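Local atomic coordinates of armadillo repeat protein arm00016 (Synthetic construct, PDB entry 4D4E), a protein that serves as a computationally designed scaffold for modular peptide recognition, probably binding peptides in extended form. Residues Gln46-Lys49 with Leu50-Gly54; Ala209-Asn212 with Glu213-Gln216; Ser109-Val112 with Ile113-Val117. All coordinates share one frame; numbering follows the deposited sequence.

In the fold
All three contacts are local, each within one stretch of a helical armadillo chain. Contact 1 carries helix 44-52 to its C-terminal end, whereas contacts 2 and 3 hold the starts of helices 212-221 and 110-124. Contact 3 lies nearest the chain's centre, its own centre about 11 Å from it, and mixes buried valine and isoleucine with a charged, hydrated edge. Contact 1 is also partly buried, with Leu-50 and Ile-47 buried and a weak amide-carboxylate pair outside. Contact 2 is a surface contact, mostly polar, with Met-214 its one buried residue. The centres of contacts 1 and 2 are about 42 Å apart, on opposite sides of the chain's centre.

Contact 1: Gln46-Lys49 with Leu50-Gly54; sequences QIQK and LIEAG
Ile-51 lays its CD1 methyl against CG2 of Ile-47, 4.0 Å away and one helical turn earlier, the two branched side chains crossing at a slant. The same methyl lies beside the amide of Gln-48, so the aliphatic surface of Ile-51 borders both an apolar and a polar neighbour. In Gln-48, CG lies opposite the backbone N (chi1 -166°) and the chain then bends at chi2, which carries its amide forward alongside Glu-52, one turn on. There NE2 makes a nearly straight but weak hydrogen bond of 3.2 Å to OE2 of Glu-52, with the amide and carboxylate planes 83° apart. OE1 of Gln-48 has its own partner, NE2 of Gln-88, so a glutamine suits the place by donating and accepting at once. A leucine here would probably leave both Gln-88 and the Glu-52 carboxylate without this polar mate. Glu-52 N lies 2.9 Å from Gln-48 O, but the i to i+4 bonds weaken at Ala-53, and the helix ends in a Schellman motif at Gly-54. Its positive phi favours glycine, and Gly-54 N bonds back to Ile-51 O at 3.0 Å. Around this helix end, Leu-50 packs on Leu-36, Ile-39 and Ala-40 of helix 26-40 and on Met-17 of helix 14-20, while Ile-47 and Ile-51 meet helix 86-94 at Gln-88.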
# COMPACT_ATOMS: atom_id res chain seq x y z
N GLN A 46 16.31 -1.23 -14.05
CA GLN A 46 15.63 -0.09 -14.67
C GLN A 46 15.29 0.99 -13.64
O GLN A 46 15.50 2.19 -13.89
CB GLN A 46 14.35 -0.56 -15.38
CG GLN A 46 14.57 -1.46 -16.60
CD GLN A 46 15.16 -0.73 -17.78
OE1 GLN A 46 14.44 -0.27 -18.67
NE2 GLN A 46 16.49 -0.63 -17.82
N ILE A 47 14.77 0.59 -12.49
CA ILE A 47 14.48 1.54 -11.44
C ILE A 47 15.75 2.25 -11.00
O ILE A 47 15.76 3.45 -10.69
CB ILE A 47 13.76 0.84 -10.25
CG1 ILE A 47 12.37 0.43 -10.70
CG2 ILE A 47 13.70 1.75 -9.02
CD1 ILE A 47 11.75 -0.70 -9.87
N GLN A 48 16.86 1.52 -11.02
CA GLN A 48 18.11 2.07 -10.54
C GLN A 48 18.62 3.16 -11.47
O GLN A 48 19.12 4.21 -11.00
CB GLN A 48 19.17 0.96 -10.34
CG GLN A 48 20.35 1.43 -9.54
CD GLN A 48 19.91 2.08 -8.24
OE1 GLN A 48 18.95 1.63 -7.61
NE2 GLN A 48 20.65 3.12 -7.81
N LYS A 49 18.48 2.95 -12.77
CA LYS A 49 18.80 3.98 -13.73
C LYS A 49 18.01 5.28 -13.47
O LYS A 49 18.53 6.41 -13.54
CB LYS A 49 18.47 3.48 -15.12
CG LYS A 49 19.07 2.09 -15.38
CD LYS A 49 18.98 1.68 -16.84
CE LYS A 49 20.17 2.26 -17.60
NZ LYS A 49 20.29 1.80 -19.02
N LEU A 50 16.73 5.11 -13.14
CA LEU A 50 15.85 6.24 -12.89
C LEU A 50 16.27 7.02 -11.67
O LEU A 50 16.23 8.27 -11.69
CB LEU A 50 14.42 5.75 -12.66
CG LEU A 50 13.68 5.29 -13.92
CD1 LEU A 50 12.32 4.73 -13.52
CD2 LEU A 50 13.56 6.44 -14.93
N ILE A 51 16.65 6.29 -10.61
CA ILE A 51 17.18 6.89 -9.41
C ILE A 51 18.46 7.69 -9.71
O ILE A 51 18.59 8.87 -9.31
CB ILE A 51 17.39 5.81 -8.32
CG1 ILE A 51 16.02 5.40 -7.77
CG2 ILE A 51 18.25 6.37 -7.20
CD1 ILE A 51 16.07 4.18 -6.86
N GLU A 52 19.36 7.09 -10.48
CA GLU A 52 20.62 7.70 -10.79
C GLU A 52 20.55 8.85 -11.78
O GLU A 52 21.49 9.66 -11.85
CB GLU A 52 21.59 6.63 -11.21
CG GLU A 52 22.05 5.85 -9.97
CD GLU A 52 22.70 4.57 -10.36
OE1 GLU A 52 22.62 4.27 -11.58
OE2 GLU A 52 23.28 3.88 -9.48
N ALA A 53 19.43 8.95 -12.50
CA ALA A 53 19.22 10.08 -13.39
C ALA A 53 18.44 11.20 -12.67
O ALA A 53 18.05 12.20 -13.32
CB ALA A 53 18.50 9.66 -14.69
N GLY A 54 18.17 11.00 -11.36
CA GLY A 54 17.52 12.04 -10.55
C GLY A 54 16.02 12.15 -10.77
O GLY A 54 15.41 13.20 -10.44

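Contact 2: Ala209-Asn212 with Glu213-Gln216; sequences AGNN and EMKQ
The backbone O of Asn-211 is gripped at the very start of helix 212-221: Lys-215 N donates to it over 3.0 Å at a good angle of 164°, and Met-214 N adds a weak second bond. Asn-211 is the N-cap, and the geometry fits a capping box with Met-214: OD1 of Asn-211 accepts from Met-214 N, and in return Met-214 SD takes a weak bond from Asn-211 N. The exact place of OD1 is less sure, because it sits too close to a neighbour in the model. Asparagine suits an N-cap because its short amide can curl back to a first-turn N-H that lacks the usual i-4 carbonyl bond of a helix. Here CG sits between the backbone N and the carbonyl carbon (chi1 76°), which turns the amide over the first turn. Met-214 crosses this amide at about a right angle, and its SD lies 4.0 Å from Gly-210 CA. A CB at Gly-210 would come too close to the sulfur as it is placed, consistent with glycine here. Lys-215 stretches back along the loop, its CG 3.4 Å from Asn-211 O, and bends at its end so that NZ bonds to Ala-208 O, its stronger partner, and weakly to Gly-210 O at 3.0 Å. The ammonium thus binds carbonyls near the end of helix 194-208, while the side chain of Met-214 packs on Asn-170, Ile-173 and Ile-177 of helix 170-178, and Lys-215 touches Phe-249 and Asn-250 near the chain's C-terminus.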
# COMPACT_ATOMS: atom_id res chain seq x y z
N ALA A 209 0.06 -13.71 15.67
CA ALA A 209 1.45 -14.02 16.07
C ALA A 209 2.04 -13.15 17.25
O ALA A 209 2.98 -13.58 17.95
CB ALA A 209 2.36 -13.93 14.85
N GLY A 210 1.50 -11.94 17.45
CA GLY A 210 1.94 -11.03 18.52
C GLY A 210 1.43 -11.50 19.86
O GLY A 210 1.13 -12.69 20.03
N ASN A 211 1.30 -10.57 20.81
CA ASN A 211 1.02 -10.90 22.22
C ASN A 211 -0.44 -11.29 22.45
O ASN A 211 -1.18 -11.52 21.49
CB ASN A 211 1.54 -9.81 23.19
CG ASN A 211 0.66 -8.57 23.23
OD1 ASN A 211 -0.55 -8.67 23.15
ND2 ASN A 211 1.28 -7.39 23.38
N ASN A 212 -0.84 -11.39 23.72
CA ASN A 212 -2.12 -12.00 24.08
C ASN A 212 -3.19 -10.96 24.29
O ASN A 212 -4.40 -11.23 24.14
CB ASN A 212 -1.95 -12.91 25.28
CG ASN A 212 -1.04 -14.07 24.97
OD1 ASN A 212 0.04 -13.89 24.39
ND2 ASN A 212 -1.47 -15.27 25.32
N GLU A 213 -2.72 -9.76 24.62
CA GLU A 213 -3.47 -8.56 24.37
C GLU A 213 -3.92 -8.55 22.91
O GLU A 213 -5.07 -8.26 22.61
CB GLU A 213 -2.58 -7.33 24.61
CG GLU A 213 -3.32 -6.01 24.63
CD GLU A 213 -4.32 -5.95 25.77
OE1 GLU A 213 -3.89 -5.72 26.92
OE2 GLU A 213 -5.52 -6.15 25.51
N MET A 214 -3.02 -8.86 21.99
CA MET A 214 -3.39 -8.74 20.55
C MET A 214 -4.30 -9.87 20.10
O MET A 214 -5.30 -9.61 19.45
CB MET A 214 -2.17 -8.57 19.67
CG MET A 214 -1.42 -7.28 20.00
SD MET A 214 0.13 -7.50 19.20
CE MET A 214 0.97 -5.94 19.61
N LYS A 215 -4.00 -11.10 20.54
CA LYS A 215 -4.90 -12.23 20.32
C LYS A 215 -6.29 -11.93 20.92
O LYS A 215 -7.30 -12.28 20.33
CB LYS A 215 -4.34 -13.51 20.90
CG LYS A 215 -3.05 -14.04 20.31
CD LYS A 215 -2.62 -15.28 21.13
CE LYS A 215 -1.52 -16.10 20.47
NZ LYS A 215 -0.34 -15.28 20.07
N GLN A 216 -6.34 -11.28 22.08
CA GLN A 216 -7.60 -11.03 22.77
C GLN A 216 -8.39 -9.97 22.06
O GLN A 216 -9.61 -10.07 21.92
CB GLN A 216 -7.35 -10.66 24.24
CG GLN A 216 -8.45 -9.87 24.95
CD GLN A 216 -7.91 -9.07 26.15
OE1 GLN A 216 -7.51 -9.66 27.17
NE2 GLN A 216 -7.89 -7.74 26.04

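Contact 3: Ser109-Val112 with Ile113-Val117; sequences SEEV and IKNAV
Glu-111 and Lys-114 lie side by side and point the same way in the N-terminal turns of helix 110-124, part of the armadillo solenoid, and this start is closed by an N-cap serine. Their charged ends meet in a salt bridge of 3.4 Å between OE2 of Glu-111 and NZ of Lys-114. The lysine gets there by folding up, with bends at chi2, chi3 and chi4 that swing its amine back toward the carboxylate; NZ also has a long, weak ion pair with Glu-153. Ser-109 suits the cap because its short hydroxyl lets OG accept from Val-112 N at 3.1 Å, while its O receives Ile-113 N nearly along the C=O axis. Val-112 and Ile-113, both buried, pack on neighbouring helices: Val-112 on Ile-71 of helix 68-81, Ile-113 on Leu-146 of helix 140-146 and Val-154 of helix 152-166. Asn-115 serves the polar edge, its CG turned opposite its own carbonyl carbon (chi1 -72°), which brings the amide back over the preceding turn. Glu-111 O is gripped twice, from opposite faces of its carbonyl plane: by the usual backbone bond from Asn-115 N at 3.2 Å, and by Asn-115 ND2, at a rather short 2.5 Å whose exact length should not be pressed. One water joins the two side chains, donating to Glu-111 OE2 at 2.6 Å and accepting from Asn-115 ND2 at 3.2 Å.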
# COMPACT_ATOMS: atom_id res chain seq x y z
N SER A 109 -10.18 12.10 -6.89
CA SER A 109 -10.26 11.05 -7.92
C SER A 109 -10.00 9.66 -7.36
O SER A 109 -8.87 9.36 -6.88
CB SER A 109 -9.28 11.35 -9.07
OG SER A 109 -8.91 10.18 -9.79
N GLU A 110 -11.02 8.79 -7.43
CA GLU A 110 -10.87 7.40 -7.02
C GLU A 110 -9.74 6.64 -7.67
O GLU A 110 -9.14 5.76 -7.06
CB GLU A 110 -12.16 6.59 -7.13
CG GLU A 110 -12.75 6.28 -5.75
CD GLU A 110 -14.08 5.55 -5.80
OE1 GLU A 110 -14.08 4.32 -6.07
OE2 GLU A 110 -15.14 6.20 -5.58
N GLU A 111 -9.46 6.96 -8.93
CA GLU A 111 -8.34 6.37 -9.64
C GLU A 111 -7.00 6.84 -9.02
O GLU A 111 -6.04 6.04 -8.94
CB GLU A 111 -8.48 6.78 -11.11
CG GLU A 111 -7.99 5.81 -12.13
CD GLU A 111 -8.59 4.44 -12.03
OE1 GLU A 111 -9.82 4.31 -11.98
OE2 GLU A 111 -7.82 3.46 -12.02
N VAL A 112 -6.91 8.11 -8.57
CA VAL A 112 -5.68 8.60 -7.92
C VAL A 112 -5.47 7.89 -6.56
O VAL A 112 -4.35 7.43 -6.26
CB VAL A 112 -5.58 10.16 -7.80
CG1 VAL A 112 -4.43 10.55 -6.88
CG2 VAL A 112 -5.37 10.88 -9.16
N ILE A 113 -6.55 7.75 -5.79
CA ILE A 113 -6.52 7.09 -4.47
C ILE A 113 -6.13 5.63 -4.65
O ILE A 113 -5.30 5.10 -3.90
CB ILE A 113 -7.90 7.20 -3.78
CG1 ILE A 113 -8.22 8.66 -3.48
CG2 ILE A 113 -7.96 6.32 -2.53
CD1 ILE A 113 -9.56 8.89 -2.79
N LYS A 114 -6.70 4.96 -5.67
CA LYS A 114 -6.37 3.57 -5.92
C LYS A 114 -4.85 3.42 -6.05
O LYS A 114 -4.23 2.57 -5.39
CB LYS A 114 -7.07 3.06 -7.18
CG LYS A 114 -6.65 1.64 -7.53
CD LYS A 114 -6.46 1.45 -9.04
CE LYS A 114 -7.75 1.08 -9.72
NZ LYS A 114 -8.97 1.82 -9.25
N ASN A 115 -4.27 4.21 -6.94
CA ASN A 115 -2.84 4.20 -7.19
C ASN A 115 -1.96 4.67 -5.99
O ASN A 115 -0.84 4.15 -5.75
CB ASN A 115 -2.58 5.06 -8.41
CG ASN A 115 -3.04 4.40 -9.68
OD1 ASN A 115 -2.33 3.63 -10.23
ND2 ASN A 115 -4.28 4.69 -10.12
N ALA A 116 -2.47 5.61 -5.20
CA ALA A 116 -1.70 6.09 -4.06
C ALA A 116 -1.69 5.00 -2.98
O ALA A 116 -0.65 4.73 -2.36
CB ALA A 116 -2.21 7.45 -3.54
N VAL A 117 -2.83 4.33 -2.81
CA VAL A 117 -2.86 3.16 -1.96
C VAL A 117 -1.92 2.04 -2.45
O VAL A 117 -1.21 1.43 -1.61
CB VAL A 117 -4.29 2.61 -1.70
CG1 VAL A 117 -4.20 1.51 -0.66
CG2 VAL A 117 -5.12 3.71 -1.07
O HOH W 1 -5.40 3.76 -12.92